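Local coordinates for DUF4276 family protein (Pyrococcus horikoshii, PDB 2P62) that is of unknown function but belongs to a Toprim-like family, whose relatives include nucleic-acid-processing enzymes, at residues F16-L24 and I216-L227. Sequence-based numbering, arbitrary orientation.
Sequences FFKVLLEKL and IHRNRELLIRFL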
loop_
_atom_site.group_PDB
_atom_site.type_symbol
_atom_site.label_atom_id
_atom_site.label_comp_id
_atom_site.label_asym_id
_atom_site.label_seq_id
_atom_site.Cartn_x
_atom_site.Cartn_y
_atom_site.Cartn_z
ATOM N N PHE A 16 -12.352 -2.540 -1.083
ATOM C CA PHE A 16 -13.480 -3.314 -0.589
ATOM C C PHE A 16 -14.697 -3.094 -1.491
ATOM O O PHE A 16 -15.284 -4.049 -1.987
ATOM C CB PHE A 16 -13.793 -2.921 0.867
ATOM C CG PHE A 16 -14.957 -3.665 1.465
ATOM C CD1 PHE A 16 -16.231 -3.106 1.471
ATOM C CD2 PHE A 16 -14.786 -4.933 2.009
ATOM C CE1 PHE A 16 -17.323 -3.801 2.012
ATOM C CE2 PHE A 16 -15.869 -5.637 2.552
ATOM C CZ PHE A 16 -17.140 -5.066 2.551
ATOM N N PHE A 17 -15.059 -1.839 -1.737
ATOM C CA PHE A 17 -16.212 -1.564 -2.584
ATOM C C PHE A 17 -15.986 -1.942 -4.045
ATOM O O PHE A 17 -16.896 -2.443 -4.711
ATOM C CB PHE A 17 -16.613 -0.091 -2.481
ATOM C CG PHE A 17 -17.513 0.206 -1.314
ATOM C CD1 PHE A 17 -18.872 -0.101 -1.372
ATOM C CD2 PHE A 17 -16.996 0.743 -0.137
ATOM C CE1 PHE A 17 -19.706 0.115 -0.269
ATOM C CE2 PHE A 17 -17.818 0.961 0.970
ATOM C CZ PHE A 17 -19.181 0.644 0.904
ATOM N N LYS A 18 -14.771 -1.712 -4.535
ATOM C CA LYS A 18 -14.420 -2.013 -5.916
ATOM C C LYS A 18 -14.518 -3.511 -6.230
ATOM O O LYS A 18 -15.060 -3.900 -7.266
ATOM C CB LYS A 18 -13.004 -1.482 -6.212
ATOM C CG LYS A 18 -12.593 -1.488 -7.685
ATOM C CD LYS A 18 -11.676 -2.654 -8.022
ATOM C CE LYS A 18 -10.260 -2.399 -7.553
ATOM N NZ LYS A 18 -9.709 -1.229 -8.247
ATOM N N VAL A 19 -14.022 -4.365 -5.344
ATOM C CA VAL A 19 -14.104 -5.790 -5.645
ATOM C C VAL A 19 -15.562 -6.272 -5.643
ATOM O O VAL A 19 -15.949 -7.100 -6.465
ATOM C CB VAL A 19 -13.221 -6.648 -4.680
ATOM C CG1 VAL A 19 -13.693 -6.507 -3.233
ATOM C CG2 VAL A 19 -13.241 -8.105 -5.127
ATOM N N LEU A 20 -16.383 -5.747 -4.742
ATOM C CA LEU A 20 -17.780 -6.155 -4.725
ATOM C C LEU A 20 -18.512 -5.629 -5.957
ATOM O O LEU A 20 -19.246 -6.368 -6.608
ATOM C CB LEU A 20 -18.483 -5.632 -3.479
ATOM C CG LEU A 20 -18.016 -6.191 -2.135
ATOM C CD1 LEU A 20 -18.569 -5.298 -1.046
ATOM C CD2 LEU A 20 -18.457 -7.647 -1.954
ATOM N N LEU A 21 -18.313 -4.352 -6.274
ATOM C CA LEU A 21 -18.980 -3.731 -7.416
ATOM C C LEU A 21 -18.574 -4.333 -8.762
ATOM O O LEU A 21 -19.376 -4.372 -9.689
ATOM C CB LEU A 21 -18.724 -2.219 -7.418
ATOM C CG LEU A 21 -19.333 -1.401 -6.271
ATOM C CD1 LEU A 21 -18.922 0.061 -6.392
ATOM C CD2 LEU A 21 -20.852 -1.537 -6.305
ATOM N N GLU A 22 -17.330 -4.799 -8.865
ATOM C CA GLU A 22 -16.836 -5.409 -10.097
ATOM C C GLU A 22 -17.159 -6.901 -10.157
ATOM O O GLU A 22 -17.928 -7.351 -11.009
ATOM C CB GLU A 22 -15.313 -5.225 -10.226
ATOM C CG GLU A 22 -14.876 -3.788 -10.537
ATOM C CD GLU A 22 -13.364 -3.614 -10.752
ATOM O OE1 GLU A 22 -12.953 -2.494 -11.117
ATOM O OE2 GLU A 22 -12.587 -4.572 -10.562
ATOM N N LYS A 23 -16.588 -7.653 -9.223
ATOM C CA LYS A 23 -16.748 -9.097 -9.180
ATOM C C LYS A 23 -18.111 -9.633 -8.780
ATOM O O LYS A 23 -18.434 -10.785 -9.064
ATOM C CB LYS A 23 -15.664 -9.695 -8.279
ATOM C CG LYS A 23 -14.238 -9.367 -8.735
ATOM C CD LYS A 23 -13.949 -9.886 -10.149
ATOM C CE LYS A 23 -12.500 -9.620 -10.590
ATOM N NZ LYS A 23 -12.206 -8.175 -10.773
ATOM N N LEU A 24 -18.919 -8.805 -8.135
ATOM C CA LEU A 24 -20.240 -9.249 -7.719
ATOM C C LEU A 24 -21.370 -8.613 -8.535
ATOM O O LEU A 24 -22.373 -9.266 -8.807
ATOM C CB LEU A 24 -20.436 -8.948 -6.238
ATOM C CG LEU A 24 -21.582 -9.695 -5.563
ATOM C CD1 LEU A 24 -21.273 -11.194 -5.510
ATOM C CD2 LEU A 24 -21.765 -9.150 -4.166
ATOM N N ILE A 216 -15.766 -15.159 -3.915
ATOM C CA ILE A 216 -16.864 -15.056 -4.857
ATOM C C ILE A 216 -16.870 -16.273 -5.774
ATOM O O ILE A 216 -17.916 -16.671 -6.287
ATOM C CB ILE A 216 -16.741 -13.762 -5.679
ATOM C CG1 ILE A 216 -16.895 -12.563 -4.743
ATOM C CG2 ILE A 216 -17.795 -13.722 -6.766
ATOM C CD1 ILE A 216 -16.884 -11.229 -5.442
ATOM N N HIS A 217 -15.699 -16.873 -5.952
ATOM C CA HIS A 217 -15.560 -18.049 -6.792
ATOM C C HIS A 217 -15.670 -19.373 -6.034
ATOM O O HIS A 217 -16.241 -20.324 -6.556
ATOM C CB HIS A 217 -14.231 -17.997 -7.547
ATOM C CG HIS A 217 -14.248 -17.089 -8.739
ATOM N ND1 HIS A 217 -13.111 -16.479 -9.228
ATOM C CD2 HIS A 217 -15.258 -16.709 -9.557
ATOM C CE1 HIS A 217 -13.422 -15.761 -10.293
ATOM N NE2 HIS A 217 -14.719 -15.883 -10.514
ATOM N N ARG A 218 -15.140 -19.449 -4.813
ATOM C CA ARG A 218 -15.205 -20.704 -4.060
ATOM C C ARG A 218 -16.446 -20.877 -3.195
ATOM O O ARG A 218 -16.920 -22.002 -3.012
ATOM C CB ARG A 218 -13.958 -20.894 -3.182
ATOM C CG ARG A 218 -13.793 -19.899 -2.039
ATOM C CD ARG A 218 -12.583 -20.264 -1.173
ATOM N NE ARG A 218 -12.171 -19.179 -0.280
ATOM C CZ ARG A 218 -12.719 -18.914 0.903
ATOM N NH1 ARG A 218 -13.713 -19.658 1.368
ATOM N NH2 ARG A 218 -12.274 -17.888 1.620
ATOM N N ASN A 219 -16.969 -19.777 -2.662
ATOM C CA ASN A 219 -18.155 -19.839 -1.816
ATOM C C ASN A 219 -18.919 -18.528 -1.863
ATOM O O ASN A 219 -18.938 -17.766 -0.900
ATOM C CB ASN A 219 -17.755 -20.167 -0.378
ATOM C CG ASN A 219 -18.951 -20.479 0.513
ATOM O OD1 ASN A 219 -18.788 -20.952 1.642
ATOM N ND2 ASN A 219 -20.156 -20.207 0.015
ATOM N N ARG A 220 -19.560 -18.288 -3.000
ATOM C CA ARG A 220 -20.333 -17.079 -3.231
ATOM C C ARG A 220 -21.399 -16.829 -2.167
ATOM O O ARG A 220 -21.577 -15.698 -1.712
ATOM C CB ARG A 220 -20.987 -17.156 -4.614
ATOM C CG ARG A 220 -21.574 -15.840 -5.128
ATOM C CD ARG A 220 -21.783 -15.908 -6.637
ATOM N NE ARG A 220 -22.229 -14.649 -7.232
ATOM C CZ ARG A 220 -23.477 -14.192 -7.187
ATOM N NH1 ARG A 220 -24.420 -14.891 -6.567
ATOM N NH2 ARG A 220 -23.783 -13.041 -7.780
ATOM N N GLU A 221 -22.100 -17.884 -1.765
ATOM C CA GLU A 221 -23.163 -17.748 -0.772
ATOM C C GLU A 221 -22.683 -17.250 0.574
ATOM O O GLU A 221 -23.411 -16.553 1.289
ATOM C CB GLU A 221 -23.902 -19.076 -0.607
ATOM C CG GLU A 221 -24.648 -19.475 -1.869
ATOM C CD GLU A 221 -25.432 -18.305 -2.447
ATOM O OE1 GLU A 221 -26.261 -17.722 -1.706
ATOM O OE2 GLU A 221 -25.211 -17.963 -3.634
ATOM N N LEU A 222 -21.459 -17.613 0.927
ATOM C CA LEU A 222 -20.901 -17.174 2.191
ATOM C C LEU A 222 -20.774 -15.639 2.186
ATOM O O LEU A 222 -21.170 -14.986 3.147
ATOM C CB LEU A 222 -19.535 -17.826 2.411
ATOM C CG LEU A 222 -18.884 -17.462 3.744
ATOM C CD1 LEU A 222 -19.704 -18.047 4.895
ATOM C CD2 LEU A 222 -17.463 -17.993 3.771
ATOM N N LEU A 223 -20.236 -15.074 1.101
ATOM C CA LEU A 223 -20.065 -13.621 0.983
ATOM C C LEU A 223 -21.410 -12.896 1.001
ATOM O O LEU A 223 -21.571 -11.867 1.665
ATOM C CB LEU A 223 -19.332 -13.252 -0.315
ATOM C CG LEU A 223 -19.141 -11.741 -0.553
ATOM C CD1 LEU A 223 -18.038 -11.232 0.363
ATOM C CD2 LEU A 223 -18.793 -11.459 -2.013
ATOM N N ILE A 224 -22.370 -13.433 0.260
ATOM C CA ILE A 224 -23.696 -12.843 0.200
ATOM C C ILE A 224 -24.318 -12.849 1.590
ATOM O O ILE A 224 -24.908 -11.858 2.012
ATOM C CB ILE A 224 -24.590 -13.609 -0.805
ATOM C CG1 ILE A 224 -24.134 -13.287 -2.235
ATOM C CG2 ILE A 224 -26.043 -13.243 -0.605
ATOM C CD1 ILE A 224 -24.846 -14.079 -3.314
ATOM N N ARG A 225 -24.166 -13.961 2.302
ATOM C CA ARG A 225 -24.705 -14.092 3.655
ATOM C C ARG A 225 -24.025 -13.071 4.566
ATOM O O ARG A 225 -24.668 -12.418 5.394
ATOM C CB ARG A 225 -24.444 -15.501 4.186
ATOM C CG ARG A 225 -24.812 -15.691 5.642
ATOM C CD ARG A 225 -24.225 -16.979 6.208
ATOM N NE ARG A 225 -24.278 -16.934 7.665
ATOM C CZ ARG A 225 -23.600 -17.736 8.479
ATOM N NH1 ARG A 225 -22.798 -18.674 7.983
ATOM N NH2 ARG A 225 -23.718 -17.581 9.795
ATOM N N PHE A 226 -22.712 -12.950 4.409
ATOM C CA PHE A 226 -21.946 -12.002 5.191
ATOM C C PHE A 226 -22.481 -10.593 4.939
ATOM O O PHE A 226 -22.811 -9.873 5.883
ATOM C CB PHE A 226 -20.456 -12.108 4.824
ATOM C CG PHE A 226 -19.675 -10.840 5.044
ATOM C CD1 PHE A 226 -19.299 -10.046 3.960
ATOM C CD2 PHE A 226 -19.344 -10.421 6.330
ATOM C CE1 PHE A 226 -18.605 -8.856 4.153
ATOM C CE2 PHE A 226 -18.651 -9.231 6.538
ATOM C CZ PHE A 226 -18.280 -8.445 5.451
ATOM N N LEU A 227 -22.584 -10.216 3.665
ATOM C CA LEU A 227 -23.077 -8.887 3.273
ATOM C C LEU A 227 -24.458 -8.583 3.850
ATOM O O LEU A 227 -24.788 -7.424 4.134
ATOM C CB LEU A 227 -23.146 -8.770 1.743
ATOM C CG LEU A 227 -21.833 -8.743 0.955
ATOM C CD1 LEU A 227 -22.133 -8.774 -0.544
ATOM C CD2 LEU A 227 -21.032 -7.496 1.327
#
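L24 and L227 reach toward each other tip to tip, CD2 of L24 lying 3.7 Å from CD1 of L227. CG of L24 lies anti to the backbone N (chi1 -163°), which carries its branch across to the other segment, where both methyls find partners. While CD2 is taken up by L227, CD1 lies obliquely against the guanidinium group of R220, 3.9 Å from NH2. The R220 chain, extended from CG to NE, brings its charged end slantwise alongside CD1 of L24 at the exposed margin of the contact.

One helical turn earlier, L20 spreads its two methyls over the same surface. Its CD2 meets CD2 of L223 at 3.8 Å, the two side chains crossing at a slant, whereas CD1 of L20 is 4.1 Å from CD2 of L227, the two side chains running past one another in opposite senses. L227 is therefore shared by L20 and L24. Beyond the leucines, F16 and F226 meet rim to rim, with CZ of F16 4.4 Å from CE1 of F226 and each atom near the plane of the other ring. Across the opposite end of the contact, I216 points its CD1 at K23, coming within 3.4 Å of CB; the lysine chain bends at chi2 and chi4, carrying its NZ away toward E22 in a long salt bridge.

The contact is made mainly by apolar side chains. The axes of 16-23 and 220-227 come no nearer than 13.4 Å, with their N-to-C directions 124° apart, and at this separation the helices meet through the ends of their side chains. Helix 204-218, which carries I216, also places I212 against F16, helix 152-162 brings L156 to F16 and L159 to F226, and helix 233-239 packs on F17 and L227. The contact thereby joins the helix following strand 2-7 of the mixed sheet to the C-terminal helices.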